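Local coordinates for protein phosphoribosylaminoimidazole-succinocarboxamide synthase (Ehrlichia chaffeensis str. Arkansas, PDB 3KRE) that catalyses the ATP-dependent joining of L-aspartate to carboxyaminoimidazole ribonucleotide, giving SAICAR in de novo purine biosynthesis, at residues 64-70 and 246-251. Numbering follows the deposited sequence.
Sequences IHEKGIL and VIEGYR. With EDO (1,2-ethanediol), chain J.
K67 and I247 bring the two backbones nearest, CA to CA 6.3 Å, where the start of helix 67-84 meets the first turns of helix 246-257, 176 residues on. A type II turn from I64 to K67 leads into the first helix, with E66 at the N-cap position and in the turn's positive-phi third place (phi 81°); D51 bonds E66 N and G68 N.

I247 packs against the turn's backbone. Its CG1 lies anti to the backbone N (chi1 -162°), which sends CD1 across to 3.4 Å from H65 O and 3.5 Å from K67 N; an aliphatic end suits this place, needing no hydrogen-bond partner. I64 CG2 passes I247 and also reaches V246 CG1, while L70, buried and branched, sets CD1 3.6 Å from I247 CD1 and also meets Y250 CB and R251 N. K67 and Y250 each join an apolar part to a polar end: CG lies obliquely against the ring, 3.7 Å from CE1, while K67 NZ and Y250 OH share D221, and NZ also bonds E52 O.

E66 and R251, long and oppositely charged, cross at about a right angle. R251 NH2 gives E66 OE1 a bond of 3.0 Å (158°); OE1 lies in the guanidinium plane, whereas NH2 approaches from above the carboxylate plane. Apolar branches thus join turn and helix starts, the charged pair keeps to the partly exposed side, and the polar ends of buried K67 and Y250 are satisfied.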
loop_
_atom_site.group_PDB
_atom_site.type_symbol
_atom_site.label_atom_id
_atom_site.label_comp_id
_atom_site.label_asym_id
_atom_site.label_seq_id
_atom_site.Cartn_x
_atom_site.Cartn_y
_atom_site.Cartn_z
ATOM N N ILE A 64 4.448 16.967 -5.020
ATOM C CA ILE A 64 3.278 16.894 -5.909
ATOM C C ILE A 64 2.085 17.430 -5.112
ATOM O O ILE A 64 1.440 16.700 -4.335
ATOM C CB ILE A 64 2.964 15.449 -6.368
ATOM C CG1 ILE A 64 4.199 14.732 -6.919
ATOM C CG2 ILE A 64 1.783 15.381 -7.406
ATOM C CD1 ILE A 64 4.802 15.366 -8.075
ATOM N N HIS A 65 1.753 18.698 -5.321
ATOM C CA HIS A 65 0.713 19.318 -4.537
ATOM C C HIS A 65 -0.574 18.503 -4.640
ATOM O O HIS A 65 -0.975 18.086 -5.737
ATOM C CB HIS A 65 0.441 20.753 -4.954
ATOM C CG HIS A 65 -0.709 21.356 -4.232
ATOM N ND1 HIS A 65 -0.707 21.512 -2.866
ATOM C CD2 HIS A 65 -1.932 21.732 -4.658
ATOM C CE1 HIS A 65 -1.863 22.026 -2.487
ATOM N NE2 HIS A 65 -2.619 22.188 -3.556
ATOM N N GLU A 66 -1.177 18.276 -3.474
ATOM C CA GLU A 66 -2.438 17.525 -3.310
ATOM C C GLU A 66 -2.335 15.994 -3.311
ATOM O O GLU A 66 -3.343 15.321 -3.009
ATOM C CB GLU A 66 -3.458 17.972 -4.360
ATOM C CG GLU A 66 -4.854 17.757 -3.978
ATOM C CD GLU A 66 -5.859 18.180 -5.042
ATOM O OE1 GLU A 66 -5.468 18.738 -6.099
ATOM O OE2 GLU A 66 -7.062 17.936 -4.792
ATOM N N LYS A 67 -1.161 15.435 -3.606
ATOM C CA LYS A 67 -1.022 13.977 -3.699
ATOM C C LYS A 67 -1.392 13.333 -2.372
ATOM O O LYS A 67 -2.070 12.307 -2.332
ATOM C CB LYS A 67 0.392 13.611 -4.120
ATOM C CG LYS A 67 0.850 12.211 -3.878
ATOM C CD LYS A 67 2.359 12.193 -3.850
ATOM C CE LYS A 67 2.855 10.946 -3.291
ATOM N NZ LYS A 67 2.856 10.873 -1.819
ATOM N N GLY A 68 -0.995 13.949 -1.266
ATOM C CA GLY A 68 -1.342 13.384 0.042
ATOM C C GLY A 68 -2.802 13.397 0.385
ATOM O O GLY A 68 -3.305 12.501 1.070
ATOM N N ILE A 69 -3.484 14.456 -0.036
ATOM C CA ILE A 69 -4.901 14.557 0.172
ATOM C C ILE A 69 -5.599 13.429 -0.565
ATOM O O ILE A 69 -6.442 12.722 -0.010
ATOM C CB ILE A 69 -5.425 15.942 -0.277
ATOM C CG1 ILE A 69 -4.864 17.028 0.666
ATOM C CG2 ILE A 69 -6.973 15.951 -0.319
ATOM C CD1 ILE A 69 -5.153 18.466 0.231
ATOM N N LEU A 70 -5.254 13.246 -1.833
ATOM C CA LEU A 70 -5.884 12.191 -2.597
ATOM C C LEU A 70 -5.554 10.796 -2.049
ATOM O O LEU A 70 -6.438 9.939 -1.954
ATOM C CB LEU A 70 -5.532 12.306 -4.084
ATOM C CG LEU A 70 -5.987 13.572 -4.776
ATOM C CD1 LEU A 70 -5.421 13.534 -6.216
ATOM C CD2 LEU A 70 -7.530 13.665 -4.760
ATOM N N VAL A 246 0.880 13.584 -13.100
ATOM C CA VAL A 246 0.885 12.717 -11.914
ATOM C C VAL A 246 -0.372 12.926 -11.087
ATOM O O VAL A 246 -1.099 11.963 -10.781
ATOM C CB VAL A 246 2.183 12.942 -11.082
ATOM C CG1 VAL A 246 2.134 12.193 -9.726
ATOM C CG2 VAL A 246 3.436 12.571 -11.967
ATOM N N ILE A 247 -0.679 14.183 -10.770
ATOM C CA ILE A 247 -1.809 14.424 -9.895
ATOM C C ILE A 247 -3.098 14.037 -10.601
ATOM O O ILE A 247 -4.005 13.514 -9.969
ATOM C CB ILE A 247 -1.845 15.867 -9.350
ATOM C CG1 ILE A 247 -2.763 15.976 -8.115
ATOM C CG2 ILE A 247 -2.253 16.825 -10.479
ATOM C CD1 ILE A 247 -2.303 15.175 -6.894
ATOM N N GLU A 248 -3.160 14.267 -11.912
ATOM C CA GLU A 248 -4.332 13.891 -12.701
ATOM C C GLU A 248 -4.600 12.387 -12.622
ATOM O O GLU A 248 -5.756 11.957 -12.572
ATOM C CB GLU A 248 -4.160 14.335 -14.160
ATOM C CG GLU A 248 -4.299 15.843 -14.360
ATOM C CD GLU A 248 -3.061 16.683 -13.994
ATOM O OE1 GLU A 248 -1.993 16.104 -13.701
ATOM O OE2 GLU A 248 -3.152 17.952 -14.005
ATOM N N GLY A 249 -3.556 11.578 -12.616
ATOM C CA GLY A 249 -3.765 10.119 -12.494
ATOM C C GLY A 249 -4.338 9.777 -11.138
ATOM O O GLY A 249 -5.308 9.066 -11.035
ATOM N N TYR A 250 -3.773 10.348 -10.079
ATOM C CA TYR A 250 -4.269 10.075 -8.724
ATOM C C TYR A 250 -5.703 10.587 -8.587
ATOM O O TYR A 250 -6.530 9.933 -7.957
ATOM C CB TYR A 250 -3.410 10.750 -7.664
ATOM C CG TYR A 250 -2.034 10.145 -7.430
ATOM C CD1 TYR A 250 -1.589 9.901 -6.145
ATOM C CD2 TYR A 250 -1.198 9.783 -8.481
ATOM C CE1 TYR A 250 -0.324 9.342 -5.897
ATOM C CE2 TYR A 250 0.075 9.219 -8.239
ATOM C CZ TYR A 250 0.506 9.039 -6.946
ATOM O OH TYR A 250 1.742 8.482 -6.716
ATOM N N ARG A 251 -5.994 11.738 -9.185
ATOM C CA ARG A 251 -7.351 12.286 -9.141
ATOM C C ARG A 251 -8.337 11.440 -9.929
ATOM O O ARG A 251 -9.484 11.245 -9.508
ATOM C CB ARG A 251 -7.414 13.726 -9.645
ATOM C CG ARG A 251 -8.632 14.474 -9.115
ATOM C CD ARG A 251 -8.689 15.896 -9.636
ATOM N NE ARG A 251 -7.635 16.716 -9.024
ATOM C CZ ARG A 251 -6.619 17.289 -9.661
ATOM N NH1 ARG A 251 -6.465 17.174 -10.979
ATOM N NH2 ARG A 251 -5.754 18.009 -8.967
HETATM C C1 EDO J . 0.275 18.422 -14.212
HETATM O O1 EDO J . 0.220 17.458 -13.177
HETATM C C2 EDO J . 1.498 18.310 -15.123
HETATM O O2 EDO J . 2.330 17.189 -14.934
HETATM O O HOH W 1 -8.199 16.945 -6.680
#